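Local atomic coordinates of chitinase A (Cycas revoluta, PDB entry 4MNK), a protein that probably hydrolyses chitin as a family 18 glycoside hydrolase and, in this crystal, holds N-acetylglucosamine oligomers. Residues A[36-47]-A[95-106]. Numbering follows the deposited sequence.
Sequences AELNAPTFEVRV and ARQRFVKSSIAL
V45 sits between F99 and L106 and joins segment 36-47, which leaves strand 30-36 as a loop, to helix 93-110. Its two methyls part ways. CG2 approaches the F99 ring obliquely, 3.3 Å from F99 CD1, a tight contact. CG1, anti to the backbone N (chi1 177°), meets CD2 of L106. L106 CD2 also lies 3.7 Å from A36 CB, and the other methyl of L106, CD1, rests on the CA of R46. L38 reaches the edge of the F99 ring through CG. Toward the N-terminal end of the helix, F43 CD1 packs on the methyl of A95.

S102 marks the change to polar contacts. Its OG accepts the backbone N-H of V45 at 2.9 Å and gives its own proton to R98 O, so the hydroxyl is used both ways. R98 O also takes the S102 amide, from the other face of its plane. A water donates to this carbonyl and to E44 OE1.

On the polar side, R98 bends at chi3 (-61°) and turns its guanidinium to the loop backbone. NE gives a nearly straight bond of 2.7 Å to T42 O, and NH2 a longer one of 3.3 Å to P41 O. E44 OE2 stands 4.3 Å from R98 NE, too far for a salt bridge, though the opposite charges probably still attract. A leucine in place of R98 would probably leave the carbonyls of P41 and T42 without these donors and this end of the loop less firmly tied.

L89 of helix 80-90 also touches F43 and F99. The contact seats the loop that follows strand 30-36 on helix 93-110, an outer-layer helix of the family 18 TIM barrel.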
ATOM      1  N   ALA A  36     -10.106  -8.211  -3.194  1.00  7.20           N
ATOM      2  CA  ALA A  36     -10.907  -9.024  -4.099  1.00  7.48           C
ATOM      3  C   ALA A  36      -9.945  -9.802  -4.996  1.00  7.82           C
ATOM      4  O   ALA A  36      -8.822  -9.350  -5.256  1.00  7.83           O
ATOM      5  CB  ALA A  36     -11.821  -8.148  -4.925  1.00  7.54           C
ATOM      6  N   GLU A  37     -10.390 -10.966  -5.465  0.50  8.04           N
ATOM      7  CA  GLU A  37      -9.565 -11.835  -6.303  0.50  8.39           C
ATOM      8  C   GLU A  37      -9.957 -11.730  -7.776  0.50  8.25           C
ATOM      9  O   GLU A  37     -11.101 -11.402  -8.103  0.50  8.09           O
ATOM     10  CB  GLU A  37      -9.645 -13.287  -5.819  0.50  8.84           C
ATOM     11  CG  GLU A  37     -11.005 -13.931  -5.996  0.50  9.79           C
ATOM     12  CD  GLU A  37     -11.084 -15.315  -5.379  0.50 10.80           C
ATOM     13  OE1 GLU A  37     -11.770 -16.182  -5.956  0.50 11.34           O
ATOM     14  OE2 GLU A  37     -10.457 -15.537  -4.321  0.50 11.27           O
ATOM     15  N   LEU A  38      -8.996 -12.003  -8.657  1.00  8.20           N
ATOM     16  CA  LEU A  38      -9.211 -11.907 -10.103  1.00  8.44           C
ATOM     17  C   LEU A  38     -10.101 -13.019 -10.643  1.00  8.50           C
ATOM     18  O   LEU A  38     -10.830 -12.812 -11.611  1.00  8.44           O
ATOM     19  CB  LEU A  38      -7.873 -11.879 -10.847  1.00  8.76           C
ATOM     20  CG  LEU A  38      -7.172 -10.516 -10.921  1.00  9.92           C
ATOM     21  CD1 LEU A  38      -6.564 -10.102  -9.584  1.00 11.71           C
ATOM     22  CD2 LEU A  38      -6.105 -10.515 -12.004  1.00 11.06           C
ATOM     23  N   ASN A  39     -10.042 -14.190 -10.006  1.00  8.65           N
ATOM     24  CA  ASN A  39     -10.893 -15.330 -10.366  1.00  9.29           C
ATOM     25  C   ASN A  39     -10.714 -15.772 -11.826  1.00  9.73           C
ATOM     26  O   ASN A  39     -11.675 -15.830 -12.600  1.00  9.59           O
ATOM     27  CB  ASN A  39     -12.367 -15.025 -10.033  1.00  9.21           C
ATOM     28  CG  ASN A  39     -13.284 -16.228 -10.210  1.00  9.27           C
ATOM     29  OD1 ASN A  39     -12.857 -17.381 -10.105  1.00  9.70           O
ATOM     30  ND2 ASN A  39     -14.556 -15.960 -10.478  1.00 10.02           N
ATOM     31  N   ALA A  40      -9.468 -16.066 -12.194  1.00 10.48           N
ATOM     32  CA  ALA A  40      -9.164 -16.717 -13.467  1.00 11.16           C
ATOM     33  C   ALA A  40      -9.847 -18.090 -13.500  1.00 11.68           C
ATOM     34  O   ALA A  40      -9.989 -18.720 -12.451  1.00 11.85           O
ATOM     35  CB  ALA A  40      -7.661 -16.870 -13.630  1.00 11.40           C
ATOM     36  N   PRO A  41     -10.266 -18.565 -14.694  1.00 11.99           N
ATOM     37  CA  PRO A  41     -10.113 -17.977 -16.028  1.00 12.03           C
ATOM     38  C   PRO A  41     -11.255 -17.066 -16.499  1.00 11.92           C
ATOM     39  O   PRO A  41     -11.115 -16.403 -17.527  1.00 11.89           O
ATOM     40  CB  PRO A  41     -10.035 -19.213 -16.928  1.00 12.22           C
ATOM     41  CG  PRO A  41     -10.921 -20.199 -16.253  1.00 12.44           C
ATOM     42  CD  PRO A  41     -10.828 -19.928 -14.771  1.00 12.24           C
ATOM     43  N   THR A  42     -12.372 -17.032 -15.771  1.00 11.62           N
ATOM     44  CA  THR A  42     -13.510 -16.204 -16.184  1.00 11.66           C
ATOM     45  C   THR A  42     -13.248 -14.722 -15.931  1.00 11.27           C
ATOM     46  O   THR A  42     -13.799 -13.862 -16.623  1.00 11.50           O
ATOM     47  CB  THR A  42     -14.831 -16.593 -15.479  1.00 11.73           C
ATOM     48  OG1 THR A  42     -14.736 -16.318 -14.074  1.00 11.66           O
ATOM     49  CG2 THR A  42     -15.172 -18.065 -15.703  1.00 12.41           C
ATOM     50  N   PHE A  43     -12.409 -14.437 -14.934  1.00 10.78           N
ATOM     51  CA  PHE A  43     -12.126 -13.066 -14.494  1.00 10.34           C
ATOM     52  C   PHE A  43     -13.388 -12.302 -14.108  1.00 10.29           C
ATOM     53  O   PHE A  43     -13.493 -11.087 -14.301  1.00 10.49           O
ATOM     54  CB  PHE A  43     -11.256 -12.311 -15.511  1.00 10.42           C
ATOM     55  CG  PHE A  43      -9.879 -12.882 -15.646  1.00 10.30           C
ATOM     56  CD1 PHE A  43      -9.538 -13.671 -16.741  1.00 10.86           C
ATOM     57  CD2 PHE A  43      -8.927 -12.661 -14.654  1.00 10.71           C
ATOM     58  CE1 PHE A  43      -8.263 -14.215 -16.853  1.00 11.18           C
ATOM     59  CE2 PHE A  43      -7.653 -13.199 -14.757  1.00 11.29           C
ATOM     60  CZ  PHE A  43      -7.318 -13.978 -15.860  1.00 11.66           C
ATOM     61  N   GLU A  44     -14.345 -13.047 -13.561  1.00 10.22           N
ATOM     62  CA  GLU A  44     -15.482 -12.464 -12.873  1.00 10.51           C
ATOM     63  C   GLU A  44     -14.999 -12.160 -11.461  1.00  9.82           C
ATOM     64  O   GLU A  44     -15.009 -13.022 -10.575  1.00  9.60           O
ATOM     65  CB  GLU A  44     -16.683 -13.418 -12.876  1.00 11.16           C
ATOM     66  CG  GLU A  44     -17.113 -13.912 -14.264  1.00 14.15           C
ATOM     67  CD  GLU A  44     -17.725 -12.833 -15.144  1.00 16.61           C
ATOM     68  OE1 GLU A  44     -18.275 -11.848 -14.607  1.00 17.60           O
ATOM     69  OE2 GLU A  44     -17.665 -12.984 -16.384  1.00 18.41           O
ATOM     70  N   VAL A  45     -14.535 -10.926 -11.282  1.00  9.54           N
ATOM     71  CA  VAL A  45     -13.909 -10.476 -10.041  1.00  9.43           C
ATOM     72  C   VAL A  45     -14.872 -10.632  -8.864  1.00  9.53           C
ATOM     73  O   VAL A  45     -16.069 -10.374  -8.992  1.00  9.83           O
ATOM     74  CB  VAL A  45     -13.406  -9.017 -10.180  1.00  9.46           C
ATOM     75  CG1 VAL A  45     -12.819  -8.493  -8.875  1.00  9.69           C
ATOM     76  CG2 VAL A  45     -12.369  -8.933 -11.280  1.00  9.59           C
ATOM     77  N   ARG A  46     -14.339 -11.074  -7.728  1.00  9.48           N
ATOM     78  CA  ARG A  46     -15.151 -11.392  -6.554  1.00  9.91           C
ATOM     79  C   ARG A  46     -14.302 -11.326  -5.287  1.00 10.28           C
ATOM     80  O   ARG A  46     -13.080 -11.441  -5.347  1.00 10.08           O
ATOM     81  CB  ARG A  46     -15.735 -12.803  -6.700  1.00 10.00           C
ATOM     82  CG  ARG A  46     -14.677 -13.897  -6.753  1.00 10.15           C
ATOM     83  CD  ARG A  46     -15.275 -15.269  -6.945  1.00 11.62           C
ATOM     84  NE  ARG A  46     -14.265 -16.306  -6.760  1.00 12.82           N
ATOM     85  CZ  ARG A  46     -14.472 -17.605  -6.954  1.00 13.98           C
ATOM     86  NH1 ARG A  46     -13.484 -18.465  -6.750  1.00 14.67           N
ATOM     87  NH2 ARG A  46     -15.660 -18.046  -7.347  1.00 14.76           N
ATOM     88  N   VAL A  47     -14.939 -11.161  -4.130  1.00 11.02           N
ATOM     89  CA  VAL A  47     -14.214 -11.413  -2.888  1.00 11.86           C
ATOM     90  C   VAL A  47     -14.108 -12.930  -2.725  1.00 11.86           C
ATOM     91  O   VAL A  47     -14.956 -13.662  -3.253  1.00 11.90           O
ATOM     92  CB  VAL A  47     -14.850 -10.747  -1.640  1.00 12.18           C
ATOM     93  CG1 VAL A  47     -14.750  -9.236  -1.740  1.00 12.39           C
ATOM     94  CG2 VAL A  47     -16.292 -11.187  -1.444  1.00 12.62           C
ATOM     95  N   ALA A  95     -11.425 -11.265 -21.886  1.00  9.38           N
ATOM     96  CA  ALA A  95     -11.200 -11.350 -20.445  1.00  8.80           C
ATOM     97  C   ALA A  95     -11.194  -9.963 -19.795  1.00  8.46           C
ATOM     98  O   ALA A  95     -11.783  -9.776 -18.729  1.00  8.27           O
ATOM     99  CB  ALA A  95      -9.906 -12.095 -20.145  1.00  8.93           C
ATOM    100  N   ARG A  96     -10.546  -8.994 -20.445  1.00  8.28           N
ATOM    101  CA  ARG A  96     -10.516  -7.617 -19.939  1.00  8.34           C
ATOM    102  C   ARG A  96     -11.927  -7.050 -19.815  1.00  8.50           C
ATOM    103  O   ARG A  96     -12.242  -6.371 -18.839  1.00  8.16           O
ATOM    104  CB  ARG A  96      -9.656  -6.709 -20.823  1.00  8.39           C
ATOM    105  CG  ARG A  96      -8.167  -7.056 -20.833  1.00  8.46           C
ATOM    106  CD  ARG A  96      -7.316  -5.890 -21.323  1.00  9.06           C
ATOM    107  NE  ARG A  96      -7.791  -5.348 -22.595  1.00  9.91           N
ATOM    108  CZ  ARG A  96      -7.350  -5.723 -23.792  1.00 10.15           C
ATOM    109  NH1 ARG A  96      -6.401  -6.647 -23.912  1.00 10.76           N
ATOM    110  NH2 ARG A  96      -7.859  -5.164 -24.882  1.00 11.12           N
ATOM    111  N   GLN A  97     -12.776  -7.344 -20.798  1.00  8.85           N
ATOM    112  CA  GLN A  97     -14.170  -6.897 -20.778  1.00  9.38           C
ATOM    113  C   GLN A  97     -14.924  -7.482 -19.578  1.00  8.85           C
ATOM    114  O   GLN A  97     -15.654  -6.765 -18.889  1.00  8.73           O
ATOM    115  CB  GLN A  97     -14.866  -7.256 -22.096  1.00 10.09           C
ATOM    116  CG  GLN A  97     -16.200  -6.550 -22.337  1.00 13.27           C
ATOM    117  CD  GLN A  97     -16.668  -6.642 -23.786  1.00 16.35           C
ATOM    118  OE1 GLN A  97     -16.069  -7.341 -24.608  1.00 18.16           O
ATOM    119  NE2 GLN A  97     -17.744  -5.929 -24.103  1.00 17.78           N
ATOM    120  N   ARG A  98     -14.733  -8.777 -19.327  1.00  8.49           N
ATOM    121  CA  ARG A  98     -15.372  -9.449 -18.197  1.00  8.27           C
ATOM    122  C   ARG A  98     -14.882  -8.882 -16.864  1.00  7.80           C
ATOM    123  O   ARG A  98     -15.678  -8.675 -15.947  1.00  7.61           O
ATOM    124  CB  ARG A  98     -15.156 -10.966 -18.256  1.00  8.56           C
ATOM    125  CG  ARG A  98     -15.760 -11.635 -19.492  1.00  9.31           C
ATOM    126  CD  ARG A  98     -15.828 -13.149 -19.360  1.00  9.97           C
ATOM    127  NE  ARG A  98     -14.512 -13.764 -19.190  1.00 10.38           N
ATOM    128  CZ  ARG A  98     -13.697 -14.109 -20.184  1.00 10.78           C
ATOM    129  NH1 ARG A  98     -14.043 -13.895 -21.448  1.00 11.42           N
ATOM    130  NH2 ARG A  98     -12.525 -14.666 -19.912  1.00 11.45           N
ATOM    131  N   PHE A  99     -13.578  -8.621 -16.775  1.00  7.54           N
ATOM    132  CA  PHE A  99     -12.966  -8.030 -15.585  1.00  7.35           C
ATOM    133  C   PHE A  99     -13.539  -6.645 -15.301  1.00  7.10           C
ATOM    134  O   PHE A  99     -13.901  -6.336 -14.169  1.00  6.79           O
ATOM    135  CB  PHE A  99     -11.446  -7.943 -15.754  1.00  7.44           C
ATOM    136  CG  PHE A  99     -10.735  -7.256 -14.612  1.00  7.49           C
ATOM    137  CD1 PHE A  99     -10.146  -8.001 -13.594  1.00  7.78           C
ATOM    138  CD2 PHE A  99     -10.640  -5.868 -14.559  1.00  7.88           C
ATOM    139  CE1 PHE A  99      -9.478  -7.375 -12.539  1.00  8.26           C
ATOM    140  CE2 PHE A  99      -9.977  -5.233 -13.505  1.00  8.41           C
ATOM    141  CZ  PHE A  99      -9.398  -5.991 -12.496  1.00  8.85           C
ATOM    142  N   VAL A 100     -13.609  -5.814 -16.337  1.00  7.25           N
ATOM    143  CA  VAL A 100     -14.072  -4.438 -16.190  1.00  7.85           C
ATOM    144  C   VAL A 100     -15.527  -4.400 -15.709  1.00  7.87           C
ATOM    145  O   VAL A 100     -15.850  -3.691 -14.749  1.00  7.96           O
ATOM    146  CB  VAL A 100     -13.862  -3.641 -17.502  1.00  8.11           C
ATOM    147  CG1 VAL A 100     -14.666  -2.359 -17.504  1.00  8.31           C
ATOM    148  CG2 VAL A 100     -12.380  -3.341 -17.701  1.00  8.38           C
ATOM    149  N   LYS A 101     -16.385  -5.190 -16.353  1.00  8.14           N
ATOM    150  CA  LYS A 101     -17.804  -5.253 -16.005  1.00  8.64           C
ATOM    151  C   LYS A 101     -18.011  -5.773 -14.580  1.00  8.09           C
ATOM    152  O   LYS A 101     -18.777  -5.190 -13.805  1.00  8.20           O
ATOM    153  CB  LYS A 101     -18.563  -6.125 -17.008  1.00  9.06           C
ATOM    154  CG  LYS A 101     -20.063  -6.220 -16.760  1.00 11.27           C
ATOM    155  CD  LYS A 101     -20.730  -7.131 -17.783  1.00 13.98           C
ATOM    156  CE  LYS A 101     -22.233  -7.211 -17.567  1.00 15.71           C
ATOM    157  NZ  LYS A 101     -22.919  -5.920 -17.860  1.00 17.05           N
ATOM    158  N   SER A 102     -17.330  -6.865 -14.240  1.00  7.67           N
ATOM    159  CA  SER A 102     -17.498  -7.492 -12.929  1.00  7.42           C
ATOM    160  C   SER A 102     -16.910  -6.672 -11.775  1.00  7.13           C
ATOM    161  O   SER A 102     -17.445  -6.704 -10.669  1.00  7.21           O
ATOM    162  CB  SER A 102     -16.952  -8.922 -12.913  1.00  7.43           C
ATOM    163  OG  SER A 102     -15.553  -8.944 -13.121  1.00  7.42           O
ATOM    164  N   SER A 103     -15.825  -5.944 -12.031  0.50  7.06           N
ATOM    165  CA  SER A 103     -15.202  -5.122 -10.989  0.50  7.13           C
ATOM    166  C   SER A 103     -16.087  -3.939 -10.603  0.50  7.12           C
ATOM    167  O   SER A 103     -16.244  -3.635  -9.419  0.50  7.11           O
ATOM    168  CB  SER A 103     -13.810  -4.644 -11.409  0.50  7.27           C
ATOM    169  OG  SER A 103     -13.873  -3.815 -12.553  0.50  7.47           O
ATOM    170  N   ILE A 104     -16.674  -3.285 -11.604  1.00  7.02           N
ATOM    171  CA  ILE A 104     -17.604  -2.185 -11.367  1.00  7.47           C
ATOM    172  C   ILE A 104     -18.837  -2.696 -10.615  1.00  7.69           C
ATOM    173  O   ILE A 104     -19.269  -2.087  -9.634  1.00  7.84           O
ATOM    174  CB  ILE A 104     -17.980  -1.479 -12.687  1.00  7.54           C
ATOM    175  CG1 ILE A 104     -16.766  -0.719 -13.232  1.00  8.04           C
ATOM    176  CG2 ILE A 104     -19.171  -0.540 -12.489  1.00  7.99           C
ATOM    177  CD1 ILE A 104     -16.885  -0.322 -14.681  1.00  8.56           C
ATOM    178  N   ALA A 105     -19.368  -3.837 -11.054  1.00  7.88           N
ATOM    179  CA  ALA A 105     -20.517  -4.463 -10.400  1.00  8.29           C
ATOM    180  C   ALA A 105     -20.213  -4.832  -8.948  1.00  8.48           C
ATOM    181  O   ALA A 105     -21.062  -4.667  -8.075  1.00  8.64           O
ATOM    182  CB  ALA A 105     -20.979  -5.691 -11.179  1.00  8.50           C
ATOM    183  N   LEU A 106     -19.000  -5.318  -8.700  1.00  8.64           N
ATOM    184  CA  LEU A 106     -18.569  -5.700  -7.358  1.00  9.04           C
ATOM    185  C   LEU A 106     -18.550  -4.512  -6.395  1.00  8.43           C
ATOM    186  O   LEU A 106     -19.059  -4.606  -5.271  1.00  8.54           O
ATOM    187  CB  LEU A 106     -17.189  -6.357  -7.413  1.00  9.80           C
ATOM    188  CG  LEU A 106     -16.699  -7.035  -6.134  1.00 11.79           C
ATOM    189  CD1 LEU A 106     -17.407  -8.358  -5.929  1.00 13.61           C
ATOM    190  CD2 LEU A 106     -15.206  -7.253  -6.218  1.00 13.43           C
TER
HETATM  191  O   HOH W   1     -18.203  -9.817 -16.305  1.00 18.75           O